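Local coordinates for protein putative alkaline phosphatase (Pseudomonas fluorescens, PDB 4F1V) that binds phosphate with high affinity in the periplasm and probably serves as the solute-binding part of the PstSACB phosphate importer, at residues Val95-Asn100 against Gly203-Met208; Val139-Glu144 against Ala183-Ala188; Ile86-Val91 against Asp266-Val271; Pro270-Asp275 against Pro289-Thr294. All coordinates share one frame; numbering follows the deposited sequence. Where two conformers were deposited one is given.

How the contacts relate
Contacts 1 and 2 belong to the mixed four-stranded sheet, where strands 204-205 and 138-142 are neighbours, so backbone hydrogen bonds dominate both. Contact 1 is buried, whereas contact 2, which ends at the bound phosphate, is only partly so and adds charged chemistry to its strand pairing. Contacts 3 and 4 are buried and share Pro270 and Val271, but they pack residues 266-272, a loop running into a short strand, on strands 85-94 and 291-299, neighbours in the five-stranded sheet. Neither has a direct hydrogen bond between its segments; apolar side chains do the work, joined by a water in contact 4. Residues 95-100 follow strand 85-94, and Val95 N bonds to Ile290 O, tying contact 1 to contact 4.

Contact 1. Residues Val95-Asn100 against Gly203-Met208; sequences VAIPFN and GRITYM
Val95 lies alongside Tyr207, the two side chains pointing the same way, and its CG1 is 4.1 Å from Tyr207 CB. The phenol beyond turns away from the contact to bond with Thr149 and with the backbone N of Arg142. Ala96 makes a two-way backbone exchange with Met208: Ala96 N reaches Met208 O at 2.9 Å, while the return bond is weak. The small CB of Ala96 fits beside that same carbonyl. Ile97 spreads its branches: with chi1 at -53°, CG2 stands opposite the backbone N and meets Ile205 CG1 at 3.8 Å, while the other branch brings CD1 to 4.1 Å from Tyr207 CB. Replacing Ile97 with an alanine would probably open a gap beside Ile205 CG1 and Tyr207 CB, where CG2 and CD1 had packed. Pro98 has no N-H to offer, yet its carbonyl accepts Thr206 N at 3.1 Å, and its ring crosses Met208 at about a right angle, with CD 3.7 Å from Met208 CB. Phe99 brings only its CB to Ile205 CG1, 3.9 Å away; the ring leads off to Trp125. Asn100 N donates to Arg204 O at 2.8 Å, and Asn100 O takes Gly203 N, with a longer, weak approach from Arg204 N. Gly203 and Arg204 thus both face Asn100, a G1 beta bulge whose first position has the positive phi (75°) that glycine readily adopts. The bulge closes an antiparallel edge of the four-stranded sheet in this Venus-flytrap phosphate-binding fold.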
# COMPACT_ATOMS: atom_id res chain seq x y z
N VAL A 95 1.98 -2.27 8.27
CA VAL A 95 2.77 -3.28 7.63
C VAL A 95 3.17 -4.29 8.72
O VAL A 95 3.85 -3.91 9.70
CB VAL A 95 4.03 -2.71 6.94
CG1 VAL A 95 4.85 -3.86 6.33
CG2 VAL A 95 3.65 -1.67 5.91
N ALA A 96 2.68 -5.51 8.59
CA ALA A 96 2.88 -6.58 9.59
C ALA A 96 4.20 -7.37 9.30
O ALA A 96 4.67 -7.36 8.17
CB ALA A 96 1.67 -7.52 9.54
N ILE A 97 4.66 -8.04 10.34
CA ILE A 97 5.88 -8.84 10.30
C ILE A 97 5.54 -10.29 10.72
O ILE A 97 5.83 -10.72 11.84
CB ILE A 97 6.99 -8.23 11.21
CG1 ILE A 97 7.25 -6.75 10.89
CG2 ILE A 97 8.30 -9.03 11.04
CD1 ILE A 97 7.70 -6.40 9.51
N PRO A 98 4.87 -11.04 9.81
CA PRO A 98 4.57 -12.44 10.11
C PRO A 98 5.86 -13.29 9.98
O PRO A 98 6.74 -12.98 9.21
CB PRO A 98 3.51 -12.81 9.08
CG PRO A 98 3.91 -11.96 7.88
CD PRO A 98 4.38 -10.66 8.48
N PHE A 99 5.85 -14.41 10.74
CA PHE A 99 6.97 -15.31 10.72
C PHE A 99 6.51 -16.74 10.99
O PHE A 99 5.43 -16.94 11.57
CB PHE A 99 8.07 -14.89 11.72
CG PHE A 99 7.61 -14.89 13.16
CD1 PHE A 99 7.71 -16.03 13.95
CD2 PHE A 99 7.00 -13.76 13.76
CE1 PHE A 99 7.24 -16.07 15.25
CE2 PHE A 99 6.53 -13.80 15.03
CZ PHE A 99 6.64 -14.95 15.81
N ASN A 100 7.33 -17.70 10.60
CA ASN A 100 7.09 -19.11 10.80
C ASN A 100 8.20 -19.70 11.67
O ASN A 100 9.24 -20.13 11.17
CB ASN A 100 7.05 -19.82 9.41
CG ASN A 100 6.90 -21.29 9.55
OD1 ASN A 100 6.33 -21.78 10.53
ND2 ASN A 100 7.45 -22.04 8.61
N GLY A 203 11.68 -21.14 10.25
CA GLY A 203 12.43 -20.01 10.67
C GLY A 203 12.39 -18.78 9.73
O GLY A 203 13.30 -17.95 9.79
N ARG A 204 11.33 -18.67 8.93
CA ARG A 204 11.19 -17.60 7.94
C ARG A 204 10.47 -16.42 8.50
O ARG A 204 9.60 -16.55 9.39
CB ARG A 204 10.53 -18.17 6.65
CG ARG A 204 11.44 -19.13 5.93
CD ARG A 204 10.84 -19.68 4.66
NE ARG A 204 11.83 -20.58 4.04
CZ ARG A 204 11.78 -20.96 2.76
NH1 ARG A 204 10.78 -20.69 1.98
NH2 ARG A 204 12.78 -21.65 2.31
N ILE A 205 10.75 -15.24 7.97
CA ILE A 205 10.15 -13.98 8.42
C ILE A 205 9.98 -13.07 7.18
O ILE A 205 10.77 -13.14 6.25
CB ILE A 205 11.04 -13.28 9.52
CG1 ILE A 205 10.31 -12.10 10.16
CG2 ILE A 205 12.42 -12.92 8.99
CD1 ILE A 205 10.94 -11.76 11.51
N THR A 206 8.99 -12.19 7.21
CA THR A 206 8.76 -11.26 6.08
C THR A 206 8.02 -10.01 6.59
O THR A 206 7.74 -9.88 7.78
CB THR A 206 8.01 -11.98 4.94
OG1 THR A 206 8.08 -11.20 3.74
CG2 THR A 206 6.57 -12.22 5.26
N TYR A 207 7.72 -9.15 5.61
CA TYR A 207 6.88 -7.97 5.78
C TYR A 207 5.65 -8.15 4.90
O TYR A 207 5.72 -8.77 3.83
CB TYR A 207 7.67 -6.67 5.41
CG TYR A 207 8.21 -6.70 3.99
CD1 TYR A 207 7.49 -6.15 2.94
CD2 TYR A 207 9.41 -7.34 3.71
CE1 TYR A 207 7.95 -6.22 1.63
CE2 TYR A 207 9.88 -7.39 2.40
CZ TYR A 207 9.18 -6.84 1.36
OH TYR A 207 9.64 -6.95 0.07
N MET A 208 4.48 -7.63 5.34
CA MET A 208 3.24 -8.11 4.71
C MET A 208 2.04 -7.21 4.98
O MET A 208 1.87 -6.66 6.09
CB MET A 208 2.93 -9.51 5.28
CG MET A 208 1.77 -10.27 4.67
SD MET A 208 1.82 -10.46 2.87
CE MET A 208 3.39 -11.27 2.69

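Contact 2. Residues Val139-Glu144 against Ala183-Ala188. With PI (hydrogenphosphate ion), chain B.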
# COMPACT_ATOMS: atom_id res chain seq x y z
N VAL A 139 15.00 -14.68 5.55
CA VAL A 139 14.13 -13.58 5.16
C VAL A 139 13.48 -13.91 3.80
O VAL A 139 14.16 -14.27 2.86
CB VAL A 139 14.99 -12.30 5.05
CG1 VAL A 139 14.16 -11.16 4.42
CG2 VAL A 139 15.48 -11.91 6.45
N VAL A 140 12.16 -13.71 3.73
CA VAL A 140 11.40 -13.81 2.49
C VAL A 140 11.00 -12.38 2.07
O VAL A 140 10.63 -11.56 2.90
CB VAL A 140 10.12 -14.68 2.66
CG1 VAL A 140 9.42 -14.86 1.31
CG2 VAL A 140 10.47 -16.03 3.27
N TYR A 141 11.12 -12.06 0.78
CA TYR A 141 10.87 -10.72 0.27
C TYR A 141 10.18 -10.84 -1.09
O TYR A 141 10.16 -11.86 -1.74
CB TYR A 141 12.14 -9.89 0.22
CG TYR A 141 13.11 -10.38 -0.84
CD1 TYR A 141 13.13 -9.81 -2.11
CD2 TYR A 141 13.99 -11.41 -0.57
CE1 TYR A 141 13.97 -10.24 -3.10
CE2 TYR A 141 14.81 -11.91 -1.57
CZ TYR A 141 14.83 -11.34 -2.84
OH TYR A 141 15.67 -11.79 -3.84
N ARG A 142 9.63 -9.68 -1.55
CA ARG A 142 8.92 -9.64 -2.82
C ARG A 142 9.87 -9.52 -3.99
O ARG A 142 10.69 -8.58 -4.05
CB ARG A 142 7.90 -8.45 -2.81
CG ARG A 142 6.72 -8.70 -1.88
CD ARG A 142 5.71 -9.66 -2.47
NE ARG A 142 5.02 -9.11 -3.64
CZ ARG A 142 4.04 -8.21 -3.54
NH1 ARG A 142 3.52 -7.89 -2.34
NH2 ARG A 142 3.56 -7.65 -4.65
N SER A 143 9.74 -10.42 -4.95
CA SER A 143 10.56 -10.42 -6.13
C SER A 143 10.36 -9.26 -7.08
O SER A 143 11.27 -8.85 -7.79
CB SER A 143 10.31 -11.73 -6.94
OG SER A 143 9.00 -11.75 -7.50
N GLU A 144 9.13 -8.75 -7.11
CA GLU A 144 8.68 -7.82 -8.14
C GLU A 144 8.49 -6.42 -7.52
O GLU A 144 8.75 -6.16 -6.37
CB GLU A 144 7.39 -8.32 -8.82
CG GLU A 144 6.06 -8.13 -8.16
CD GLU A 144 5.74 -9.01 -6.96
OE1 GLU A 144 6.61 -9.34 -6.13
OE2 GLU A 144 4.49 -9.26 -6.77
N ALA A 183 22.23 -13.34 3.34
CA ALA A 183 22.47 -14.63 2.76
C ALA A 183 21.25 -15.53 2.96
O ALA A 183 20.62 -15.54 4.00
CB ALA A 183 23.73 -15.26 3.39
N GLY A 184 20.91 -16.30 1.91
CA GLY A 184 19.84 -17.26 2.01
C GLY A 184 18.45 -16.69 1.83
O GLY A 184 17.45 -17.42 1.96
N ALA A 185 18.32 -15.37 1.61
CA ALA A 185 16.98 -14.79 1.48
C ALA A 185 16.22 -15.42 0.28
O ALA A 185 16.85 -15.79 -0.72
CB ALA A 185 17.07 -13.30 1.29
N VAL A 186 14.93 -15.52 0.43
CA VAL A 186 14.02 -16.17 -0.54
C VAL A 186 13.09 -15.12 -1.16
O VAL A 186 12.39 -14.41 -0.43
CB VAL A 186 13.17 -17.26 0.17
CG1 VAL A 186 12.13 -17.84 -0.79
CG2 VAL A 186 14.09 -18.36 0.70
N ALA A 187 13.08 -15.01 -2.48
CA ALA A 187 12.18 -14.18 -3.24
C ALA A 187 10.87 -14.91 -3.53
O ALA A 187 10.89 -16.09 -3.87
CB ALA A 187 12.79 -13.72 -4.54
N ALA A 188 9.74 -14.22 -3.48
CA ALA A 188 8.45 -14.78 -3.91
C ALA A 188 7.62 -13.61 -4.47
O ALA A 188 7.91 -12.45 -4.28
CB ALA A 188 7.74 -15.52 -2.78
P PI B . 1.69 -4.83 -3.62
O1 PI B . 2.18 -3.81 -4.66
O2 PI B . 1.22 -6.12 -4.29
O3 PI B . 2.78 -5.09 -2.58
O4 PI B . 0.45 -4.22 -2.90
O HOH W 1 17.81 -14.66 4.86
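The Tyr141 ring lies across Ala187, whose CA sits over one ring face, 3.8 Å above the plane and displaced toward the rim. Ala187 CB reaches the phenol end, 3.6 Å from Tyr141 CZ. Ala185 CB approaches the ring obliquely at CE2, and small alanines suit these places because a wide ring must lie on the neighbouring strand. The tyrosine takes the chi1 (70°) that sets CG between the backbone N and the carbonyl carbon, which lays the ring there. Val140 meets Val186 on the other sheet face more loosely, CG2 to CB. Beneath the side chains runs a parallel beta ladder at the edge of the four-stranded sheet: Val186 N bonds to Val139 O, Tyr141 N to Val186 O, Ala188 N to Tyr141 O, and Ser143 N to Ala188 O. Arg142 still pairs with Ala188 through its backbone, but its side chain points away and enters the phosphate pocket. Its guanidinium meets O2 of the hydrogenphosphate ion at its edge, NH2 to O2 at 2.8 Å and nearly straight (164°); NH1 bonds to O3 at 2.9 Å. Glu144 forms a side-on salt bridge with the same group, OE1 on Arg142 NE at 3.0 Å and OE2 on NH2 at 2.8 Å, the latter met from above the carboxylate plane. This second-shell carboxylate, itself bonded to Gly190 N, probably fixes the arginine's rotation, while Thr9, Ser33, Ser146 and Thr148 supply hydroxyls to the ion.

Contact 3. Residues Ile86-Val91 against Asp266-Val271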
# COMPACT_ATOMS: atom_id res chain seq x y z
N ILE A 86 -5.77 11.08 -11.82
CA ILE A 86 -6.12 11.27 -10.42
C ILE A 86 -5.41 10.17 -9.60
O ILE A 86 -5.52 8.99 -9.93
CB ILE A 86 -7.64 11.17 -10.24
CG1 ILE A 86 -8.35 12.32 -10.98
CG2 ILE A 86 -8.01 11.11 -8.74
CD1 ILE A 86 -9.87 12.17 -11.07
N GLN A 87 -4.73 10.59 -8.54
CA GLN A 87 -4.08 9.66 -7.58
C GLN A 87 -4.59 10.07 -6.18
O GLN A 87 -4.40 11.21 -5.77
CB GLN A 87 -2.59 9.81 -7.65
CG GLN A 87 -1.86 8.78 -6.75
CD GLN A 87 -0.33 8.90 -6.76
OE1 GLN A 87 0.41 7.91 -6.85
NE2 GLN A 87 0.16 10.14 -6.63
N VAL A 88 -5.25 9.13 -5.47
CA VAL A 88 -5.84 9.48 -4.17
C VAL A 88 -5.66 8.32 -3.22
O VAL A 88 -5.75 7.16 -3.60
CB VAL A 88 -7.33 9.82 -4.23
CG1 VAL A 88 -7.57 11.21 -4.79
CG2 VAL A 88 -8.14 8.78 -5.05
N PRO A 89 -5.45 8.60 -1.91
CA PRO A 89 -5.47 7.49 -0.91
C PRO A 89 -6.81 6.80 -0.93
O PRO A 89 -7.86 7.45 -1.02
CB PRO A 89 -5.26 8.24 0.41
CG PRO A 89 -4.41 9.38 -0.03
CD PRO A 89 -5.13 9.87 -1.29
N SER A 90 -6.74 5.47 -0.73
CA SER A 90 -7.91 4.63 -0.54
C SER A 90 -8.21 4.35 0.93
O SER A 90 -9.28 4.65 1.42
CB SER A 90 -7.69 3.34 -1.33
OG SER A 90 -8.82 2.49 -1.15
N VAL A 91 -7.21 3.78 1.62
CA VAL A 91 -7.28 3.41 3.02
C VAL A 91 -5.87 3.54 3.64
O VAL A 91 -4.89 3.53 2.95
CB VAL A 91 -7.82 1.97 3.27
CG1 VAL A 91 -9.17 1.77 2.56
CG2 VAL A 91 -6.83 0.91 2.76
N ASP A 266 0.83 14.08 -7.00
CA ASP A 266 1.74 13.66 -5.94
C ASP A 266 1.32 14.22 -4.57
O ASP A 266 1.59 13.61 -3.54
CB ASP A 266 3.16 14.12 -6.28
CG ASP A 266 4.20 13.62 -5.28
OD1 ASP A 266 4.68 14.42 -4.45
OD2 ASP A 266 4.53 12.42 -5.37
N ALA A 267 0.66 15.40 -4.54
CA ALA A 267 0.30 16.04 -3.28
C ALA A 267 -0.74 15.28 -2.53
O ALA A 267 -0.97 15.55 -1.33
CB ALA A 267 -0.12 17.45 -3.55
N TRP A 268 -1.48 14.38 -3.18
CA TRP A 268 -2.60 13.70 -2.58
C TRP A 268 -2.23 12.50 -1.73
O TRP A 268 -3.03 12.06 -0.93
CB TRP A 268 -3.56 13.26 -3.69
CG TRP A 268 -4.45 14.42 -4.14
CD1 TRP A 268 -4.16 15.37 -5.09
CD2 TRP A 268 -5.70 14.80 -3.59
NE1 TRP A 268 -5.16 16.30 -5.16
CE2 TRP A 268 -6.13 16.01 -4.26
CE3 TRP A 268 -6.56 14.27 -2.60
CZ2 TRP A 268 -7.35 16.63 -3.97
CZ3 TRP A 268 -7.75 14.92 -2.30
CH2 TRP A 268 -8.12 16.09 -2.97
N VAL A 269 -1.05 11.90 -1.99
CA VAL A 269 -0.67 10.66 -1.25
C VAL A 269 0.29 11.02 -0.14
O VAL A 269 1.46 11.36 -0.39
CB VAL A 269 -0.02 9.60 -2.17
CG1 VAL A 269 0.44 8.41 -1.33
CG2 VAL A 269 -1.01 9.20 -3.25
N PRO A 270 -0.13 10.95 1.13
CA PRO A 270 0.81 11.23 2.21
C PRO A 270 1.79 10.07 2.33
O PRO A 270 1.42 8.91 2.17
CB PRO A 270 -0.08 11.25 3.49
CG PRO A 270 -1.50 11.39 2.94
CD PRO A 270 -1.48 10.64 1.63
N VAL A 271 3.04 10.41 2.63
CA VAL A 271 4.01 9.41 2.96
C VAL A 271 4.63 9.72 4.31
O VAL A 271 4.76 10.87 4.73
CB VAL A 271 5.08 9.20 1.89
CG1 VAL A 271 4.45 8.81 0.57
CG2 VAL A 271 5.99 10.40 1.73
O HOH W 2 2.97 10.58 -6.72
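Gln87 is fully stretched, with CG anti to the backbone N (chi1 -176°) and the chain extended beyond, which carries its amide across Val269 at about a right angle: Val269 CG2 touches Gln87 CD and CG, each at 3.6 Å. Trp268 turns its CG opposite the carbonyl carbon (chi1 -81°); its CB then presses on Gln87 O at 3.0 Å, a tight approach, and its indole runs beside Val88, near CG1. A long amide suits Gln87 because its methylenes can pack while its end stays polar: OE1 takes Leu66 N, and NE2 gives to Pro265 O and to a water, 2.8 Å away, whose link to Asp266 OD2 is doubtful because that aspartate is modelled twice. Pro89, also modelled in two conformers, sets CG and CD each 3.1 Å from Trp268 O and brings CG to Pro270 CD, 3.6 Å apart. That carbonyl is buried without a hydrogen-bond partner, and the proline beside it has no N-H to give. Behind, helix 339-349 covers the contact, Phe349 meeting Trp268 and Val88 while Trp341 touches Pro270; strand 85-94 itself pairs with strand 291-299, whose Asn295 packs on Val269.

Contact 4. Residues Pro270-Asp275 against Pro289-Thr294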
# COMPACT_ATOMS: atom_id res chain seq x y z
N PRO A 270 -0.13 10.95 1.13
CA PRO A 270 0.81 11.23 2.21
C PRO A 270 1.79 10.07 2.33
O PRO A 270 1.42 8.91 2.17
CB PRO A 270 -0.08 11.25 3.49
CG PRO A 270 -1.50 11.39 2.94
CD PRO A 270 -1.48 10.64 1.63
N VAL A 271 3.04 10.41 2.63
CA VAL A 271 4.01 9.41 2.96
C VAL A 271 4.63 9.72 4.31
O VAL A 271 4.76 10.87 4.73
CB VAL A 271 5.08 9.20 1.89
CG1 VAL A 271 4.45 8.81 0.57
CG2 VAL A 271 5.99 10.40 1.73
N PHE A 272 4.98 8.64 5.02
CA PHE A 272 5.76 8.72 6.23
C PHE A 272 7.23 8.69 5.89
O PHE A 272 7.63 8.23 4.77
CB PHE A 272 5.35 7.58 7.21
CG PHE A 272 3.98 7.76 7.76
CD1 PHE A 272 2.85 7.32 7.04
CD2 PHE A 272 3.78 8.41 8.99
CE1 PHE A 272 1.58 7.53 7.57
CE2 PHE A 272 2.51 8.59 9.49
CZ PHE A 272 1.39 8.17 8.78
N GLY A 273 8.09 9.16 6.78
CA GLY A 273 9.50 9.27 6.48
C GLY A 273 10.23 9.74 7.71
O GLY A 273 9.75 9.69 8.84
N PRO A 274 11.48 10.20 7.52
CA PRO A 274 12.33 10.59 8.65
C PRO A 274 11.74 11.72 9.47
O PRO A 274 11.01 12.59 8.94
CB PRO A 274 13.62 11.03 7.96
CG PRO A 274 13.66 10.27 6.66
CD PRO A 274 12.20 10.28 6.23
N ASP A 275 12.12 11.68 10.75
CA ASP A 275 11.79 12.72 11.66
C ASP A 275 12.27 14.12 11.17
O ASP A 275 13.23 14.28 10.51
CB ASP A 275 12.39 12.48 13.07
CG ASP A 275 11.84 11.28 13.80
OD1 ASP A 275 10.83 10.74 13.37
OD2 ASP A 275 12.52 10.90 14.82
N PRO A 289 4.36 1.15 14.86
CA PRO A 289 5.10 2.22 14.16
C PRO A 289 5.09 2.15 12.64
O PRO A 289 5.42 3.13 11.99
CB PRO A 289 6.52 2.09 14.71
CG PRO A 289 6.65 0.65 15.08
CD PRO A 289 5.32 0.28 15.64
N ILE A 290 4.84 0.95 12.02
CA ILE A 290 5.01 0.81 10.59
C ILE A 290 3.69 0.91 9.87
O ILE A 290 2.80 0.04 10.05
CB ILE A 290 5.70 -0.52 10.17
CG1 ILE A 290 6.81 -0.95 11.17
CG2 ILE A 290 6.27 -0.37 8.76
CD1 ILE A 290 7.45 -2.27 10.81
N LEU A 291 3.47 1.96 9.08
CA LEU A 291 2.17 2.25 8.49
C LEU A 291 2.37 3.09 7.20
O LEU A 291 3.44 3.64 6.94
CB LEU A 291 1.21 2.93 9.47
CG LEU A 291 1.39 4.44 9.68
CD1 LEU A 291 0.39 4.93 10.73
CD2 LEU A 291 2.80 4.86 10.09
N GLY A 292 1.26 3.25 6.46
CA GLY A 292 1.19 4.17 5.32
C GLY A 292 -0.14 4.05 4.63
O GLY A 292 -1.11 3.58 5.26
N PHE A 293 -0.23 4.52 3.38
CA PHE A 293 -1.47 4.50 2.61
C PHE A 293 -1.33 3.61 1.39
O PHE A 293 -0.26 3.48 0.78
CB PHE A 293 -1.91 5.93 2.15
CG PHE A 293 -2.30 6.79 3.32
CD1 PHE A 293 -1.35 7.53 4.02
CD2 PHE A 293 -3.61 6.79 3.76
CE1 PHE A 293 -1.73 8.28 5.13
CE2 PHE A 293 -3.98 7.54 4.86
CZ PHE A 293 -3.06 8.31 5.53
N THR A 294 -2.47 3.01 1.01
CA THR A 294 -2.61 2.41 -0.34
C THR A 294 -3.62 3.25 -1.11
O THR A 294 -4.54 3.81 -0.50
CB THR A 294 -2.97 0.93 -0.25
OG1 THR A 294 -3.00 0.39 -1.56
CG2 THR A 294 -4.29 0.64 0.44
O HOH W 3 1.96 6.16 2.19
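Leu291 lays its CD2 over the face of the Phe272 ring, 3.6 Å from the ring centroid and only 3° off the normal, a well-centred CH-pi contact. CG of the leucine adds to it, 3.7 Å from Phe272 CE1. The leucine reaches over because chi1 (81°) places CG between its backbone N and carbonyl carbon, so that the end of the side chain, though not its start, comes to the phenylalanine. Gly292 follows, its CA packing 4.0 Å from Phe272 CD1. Phe293 meets Phe272 obliquely, CE1 to CE1, and turns one face to Pro270, whose puckered ring crosses it at about a right angle with CB 3.8 Å from Phe293 CE1. A serine in place of Phe272 would probably leave Leu291 CD2 without the ring face it rests on and open a gap above Gly292. The polar side is slacker. No direct hydrogen bond joins the segments; one water instead gives a proton to Pro270 O, 2.8 Å away, and accepts Phe293 N at 3.0 Å, bridging backbones too far apart to pair as strands. Around this packing, helix 248-252 lays Ile251 against both Leu291 and Phe293, the ring of Tyr283 meets that of Phe272, strand 272-273 pairs in parallel with strand 281-282, and Pro89 of strand 85-94 touches Phe293.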